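Local coordinates for protein adhesin LabA (Helicobacter pylori, PDB 6GMM) that probably binds LacdiNAc-bearing glycans of the gastric mucosa, serving the bacterium as a lectin-like adhesin, at residues N33-A38 and R379-T384; K260-N265 and A294-E299. One frame throughout, in Å; residues are numbered along the deposited sequence.

Contact 1: N33-A38 and R379-T384; sequences NAINNA and RNLAYT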
# COMPACT_ATOMS: atom_id res chain seq x y z
N ASN A 33 -32.21 2.56 -0.32
CA ASN A 33 -31.58 3.64 -1.08
C ASN A 33 -30.13 3.81 -0.59
O ASN A 33 -29.23 3.77 -1.42
CB ASN A 33 -32.37 4.93 -0.91
CG ASN A 33 -31.66 6.17 -1.37
OD1 ASN A 33 -31.56 6.44 -2.57
ND2 ASN A 33 -31.17 6.95 -0.40
N ALA A 34 -29.92 3.93 0.74
CA ALA A 34 -28.60 4.07 1.38
C ALA A 34 -27.73 2.85 1.17
O ALA A 34 -26.51 2.98 1.04
CB ALA A 34 -28.75 4.36 2.87
N ILE A 35 -28.33 1.66 1.12
CA ILE A 35 -27.59 0.42 0.86
C ILE A 35 -27.17 0.40 -0.61
O ILE A 35 -26.01 0.13 -0.90
CB ILE A 35 -28.40 -0.84 1.31
CG1 ILE A 35 -28.62 -0.83 2.84
CG2 ILE A 35 -27.70 -2.12 0.86
CD1 ILE A 35 -29.72 -1.73 3.33
N ASN A 36 -28.11 0.73 -1.55
CA ASN A 36 -27.79 0.78 -2.99
C ASN A 36 -26.68 1.78 -3.24
O ASN A 36 -25.75 1.46 -3.97
CB ASN A 36 -29.03 1.16 -3.83
CG ASN A 36 -30.10 0.09 -3.90
OD1 ASN A 36 -29.86 -1.11 -3.70
ND2 ASN A 36 -31.31 0.51 -4.21
N ASN A 37 -26.74 2.97 -2.60
CA ASN A 37 -25.66 3.97 -2.76
C ASN A 37 -24.30 3.44 -2.32
O ASN A 37 -23.33 3.63 -3.06
CB ASN A 37 -26.01 5.27 -2.03
CG ASN A 37 -27.18 5.98 -2.66
OD1 ASN A 37 -27.57 5.70 -3.81
ND2 ASN A 37 -27.79 6.90 -1.91
N ALA A 38 -24.23 2.74 -1.18
CA ALA A 38 -22.94 2.19 -0.69
C ALA A 38 -22.39 1.07 -1.59
O ALA A 38 -21.19 1.04 -1.88
CB ALA A 38 -23.08 1.72 0.74
N ARG A 379 -18.21 0.22 4.64
CA ARG A 379 -17.68 -0.82 5.54
C ARG A 379 -18.52 -0.93 6.79
O ARG A 379 -18.98 -2.02 7.14
CB ARG A 379 -16.21 -0.52 5.90
CG ARG A 379 -15.60 -1.51 6.90
CD ARG A 379 -14.26 -0.99 7.35
NE ARG A 379 -13.60 -1.90 8.29
CZ ARG A 379 -12.28 -2.02 8.44
NH1 ARG A 379 -11.78 -2.85 9.34
NH2 ARG A 379 -11.45 -1.32 7.66
N ASN A 380 -18.73 0.21 7.46
CA ASN A 380 -19.49 0.29 8.70
C ASN A 380 -20.93 -0.15 8.49
O ASN A 380 -21.42 -1.00 9.25
CB ASN A 380 -19.33 1.67 9.32
CG ASN A 380 -17.87 1.91 9.68
OD1 ASN A 380 -17.14 0.97 10.04
ND2 ASN A 380 -17.37 3.13 9.50
N LEU A 381 -21.57 0.33 7.40
CA LEU A 381 -22.94 -0.07 7.03
C LEU A 381 -22.97 -1.60 6.81
O LEU A 381 -23.81 -2.30 7.38
CB LEU A 381 -23.38 0.67 5.74
CG LEU A 381 -24.75 0.27 5.13
CD1 LEU A 381 -25.89 0.43 6.15
CD2 LEU A 381 -25.09 1.19 3.98
N ALA A 382 -22.03 -2.11 6.04
CA ALA A 382 -21.93 -3.53 5.74
C ALA A 382 -21.75 -4.37 7.02
O ALA A 382 -22.45 -5.38 7.16
CB ALA A 382 -20.82 -3.79 4.76
N TYR A 383 -20.90 -3.92 7.97
CA TYR A 383 -20.74 -4.64 9.24
C TYR A 383 -22.03 -4.63 10.06
O TYR A 383 -22.39 -5.64 10.67
CB TYR A 383 -19.55 -4.10 10.06
CG TYR A 383 -19.36 -4.84 11.37
CD1 TYR A 383 -18.68 -6.05 11.43
CD2 TYR A 383 -19.91 -4.33 12.55
CE1 TYR A 383 -18.52 -6.73 12.64
CE2 TYR A 383 -19.74 -5.00 13.77
CZ TYR A 383 -19.04 -6.20 13.80
OH TYR A 383 -18.88 -6.86 15.00
N THR A 384 -22.74 -3.49 10.07
CA THR A 384 -24.01 -3.34 10.80
C THR A 384 -25.07 -4.27 10.19
O THR A 384 -25.67 -5.03 10.94
CB THR A 384 -24.43 -1.85 10.92
OG1 THR A 384 -23.34 -1.09 11.44
CG2 THR A 384 -25.61 -1.66 11.86

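Contact 2: K260-N265 and A294-E299; sequences KIVAAN and AKAQAE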
# COMPACT_ATOMS: atom_id res chain seq x y z
N LYS A 260 -7.15 -9.36 -4.64
CA LYS A 260 -7.87 -10.61 -4.96
C LYS A 260 -9.29 -10.51 -4.42
O LYS A 260 -10.24 -10.93 -5.09
CB LYS A 260 -7.21 -11.83 -4.27
CG LYS A 260 -5.85 -12.25 -4.78
CD LYS A 260 -5.35 -13.44 -3.96
CE LYS A 260 -4.03 -13.99 -4.47
NZ LYS A 260 -3.49 -15.04 -3.56
N ILE A 261 -9.43 -9.97 -3.18
CA ILE A 261 -10.71 -9.80 -2.50
C ILE A 261 -11.59 -8.86 -3.33
O ILE A 261 -12.68 -9.26 -3.74
CB ILE A 261 -10.57 -9.34 -1.02
CG1 ILE A 261 -9.64 -10.28 -0.20
CG2 ILE A 261 -11.94 -9.21 -0.37
CD1 ILE A 261 -9.07 -9.68 1.12
N VAL A 262 -11.09 -7.66 -3.65
CA VAL A 262 -11.78 -6.66 -4.47
C VAL A 262 -12.21 -7.30 -5.77
O VAL A 262 -13.36 -7.17 -6.14
CB VAL A 262 -10.87 -5.44 -4.74
CG1 VAL A 262 -11.57 -4.41 -5.60
CG2 VAL A 262 -10.38 -4.82 -3.44
N ALA A 263 -11.29 -8.05 -6.43
CA ALA A 263 -11.47 -8.75 -7.71
C ALA A 263 -12.57 -9.77 -7.65
O ALA A 263 -13.35 -9.87 -8.60
CB ALA A 263 -10.16 -9.40 -8.16
N ALA A 264 -12.67 -10.48 -6.52
CA ALA A 264 -13.74 -11.46 -6.30
C ALA A 264 -15.12 -10.81 -6.10
O ALA A 264 -16.13 -11.50 -6.29
CB ALA A 264 -13.40 -12.34 -5.10
N ASN A 265 -15.16 -9.50 -5.76
CA ASN A 265 -16.41 -8.75 -5.53
C ASN A 265 -16.72 -7.69 -6.60
O ASN A 265 -17.62 -6.88 -6.39
CB ASN A 265 -16.38 -8.09 -4.13
CG ASN A 265 -16.45 -9.08 -3.00
OD1 ASN A 265 -17.47 -9.72 -2.80
ND2 ASN A 265 -15.38 -9.21 -2.24
N ALA A 294 -15.10 -3.80 1.10
CA ALA A 294 -14.83 -2.49 1.69
C ALA A 294 -13.59 -2.50 2.60
O ALA A 294 -12.79 -1.57 2.55
CB ALA A 294 -16.05 -2.04 2.48
N LYS A 295 -13.47 -3.56 3.44
CA LYS A 295 -12.33 -3.74 4.35
C LYS A 295 -11.07 -3.88 3.49
O LYS A 295 -10.09 -3.16 3.73
CB LYS A 295 -12.54 -5.00 5.22
CG LYS A 295 -11.56 -5.13 6.37
CD LYS A 295 -11.93 -6.30 7.25
CE LYS A 295 -10.89 -6.54 8.32
NZ LYS A 295 -10.69 -7.99 8.53
N ALA A 296 -11.14 -4.72 2.42
CA ALA A 296 -10.00 -4.85 1.49
C ALA A 296 -9.65 -3.52 0.83
O ALA A 296 -8.50 -3.12 0.91
CB ALA A 296 -10.26 -5.91 0.43
N GLN A 297 -10.62 -2.82 0.23
CA GLN A 297 -10.38 -1.52 -0.41
C GLN A 297 -9.72 -0.54 0.54
O GLN A 297 -8.85 0.21 0.13
CB GLN A 297 -11.71 -0.92 -0.94
CG GLN A 297 -12.29 -1.72 -2.10
CD GLN A 297 -13.34 -0.97 -2.85
OE1 GLN A 297 -13.26 0.25 -3.02
NE2 GLN A 297 -14.30 -1.70 -3.38
N ALA A 298 -10.12 -0.55 1.82
CA ALA A 298 -9.52 0.35 2.80
C ALA A 298 -8.08 -0.04 3.08
O ALA A 298 -7.26 0.88 3.27
CB ALA A 298 -10.33 0.37 4.09
N GLU A 299 -7.76 -1.37 3.07
CA GLU A 299 -6.38 -1.88 3.29
C GLU A 299 -5.46 -1.46 2.18
O GLU A 299 -4.40 -0.90 2.45
CB GLU A 299 -6.32 -3.41 3.44
CG GLU A 299 -5.91 -3.88 4.83
CD GLU A 299 -4.51 -3.53 5.28
OE1 GLU A 299 -4.28 -2.38 5.71
OE2 GLU A 299 -3.65 -4.45 5.30

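Contact 1: N33-A38 and R379-T384
Leu381 reaches from helix 369-386 to helix 32-50 and makes every cross-contact within 4.5 Å between residues 33-38 and 379-384. This is helix-helix packing between an early and a late helix of the long helical body, 341 residues apart in the chain. The two axes stay 10.5 Å apart at an angle of 126°, and Leu381 spans the gap. With CG of Leu381 anti to the backbone N (chi1 175°), methyl CD2 is carried up to the turn formed by Ala34, Ile35 and Ala38. There CD2 lies 3.8 Å from Ala38 CB and 3.7 Å from Ala34 O, the carbonyl that accepts the helical bond from Ala38 N. Ile35 takes a looser place, its CG1 4.2 Å from Leu381 CD2, and its side chain also meets Phe278 and Phe286. At Thr384 the hydroxyl turns back on its own helix: OG1 donates to Asn380 O over 2.9 Å, from above the carbonyl plane, and that oxygen also receives Thr384 N. Between the segments there is no hydrogen bond. Their closest contacts all go through Leu381 CD2, by dispersion in a buried setting, while Ala378 against Ala38 and Leu385 against Ile35 extend the packing of the two helices.

Contact 2: K260-N265 and A294-E299
Ala296 and Ile261 meet in an antiparallel helix-helix packing of the helical adhesin body, where helices 239-264 and 287-311 pass each other near the C-terminal end of the first. The short segments run roughly antiparallel, at 139°, with their axes 8.7 Å apart. The small side chain of Ala296 allows this approach, and the CA atoms of Ile261 and Ala296 come within 6.4 Å.

Apolar contacts carry the interface. The Ala296 methyl sits against the branch point of Ile261, CB to CB 3.7 Å, and also touches that residue's CG2 and CD1. Val262 comes to the same methyl with CG2, 4.0 Å from Ala296 CB. Its CG1 is anti to the backbone N (chi1 179°), leaving CG2 beside that N and directed at helix 287-311. The same CG2 rests against Gln297 CG at 3.9 Å, where the two side chains cross at about a right angle. Val262 is further enclosed by Ala46 and Ile50 of helix 32-50 and by Ile300.

No hydrogen bond links the two segments. The buried Gln297 offers its aliphatic part to Val262 while its amide is held by helix 32-50 and its own helix: OE1 bonds to Ser45 OG, and NE2 to Leu42 O and Asn293 OD1. Such bonding at both ends of the amide should fix its rotation, with CG resting against the valine methyl.

Next to the interface, Asn265 N donates to Val262 O at 3.0 Å and, weakly, to Ile261 O. The Asn265 side chain folds back onto the backbone of Ile261, where ND2 makes a weak, bent bond to Ile261 O, 3.1 Å long with an N-H...O angle of 128°.

How the contacts relate
Both contacts are buried and mainly apolar, without a hydrogen bond across either; contact 2 includes a buried amide, whereas contact 1 has no polar side chain among its touching residues. Contact 2 lies about 13 Å from the centre of the chain, contact 1 about 24 Å. Contact 1 joins helices 32-50 and 369-386, distant in sequence; contact 2 joins 239-264 and 287-311 and is nested within the loop that contact 1 closes. Their centres are about 15 Å apart, and the segments touch through Arg379, whose CA lies 3.7 Å from Ala294 CB. The axes are nearer in contact 2, consistent with alanine at its centre. Helix 32-50 serves both, also gripping the glutamine amide of contact 2.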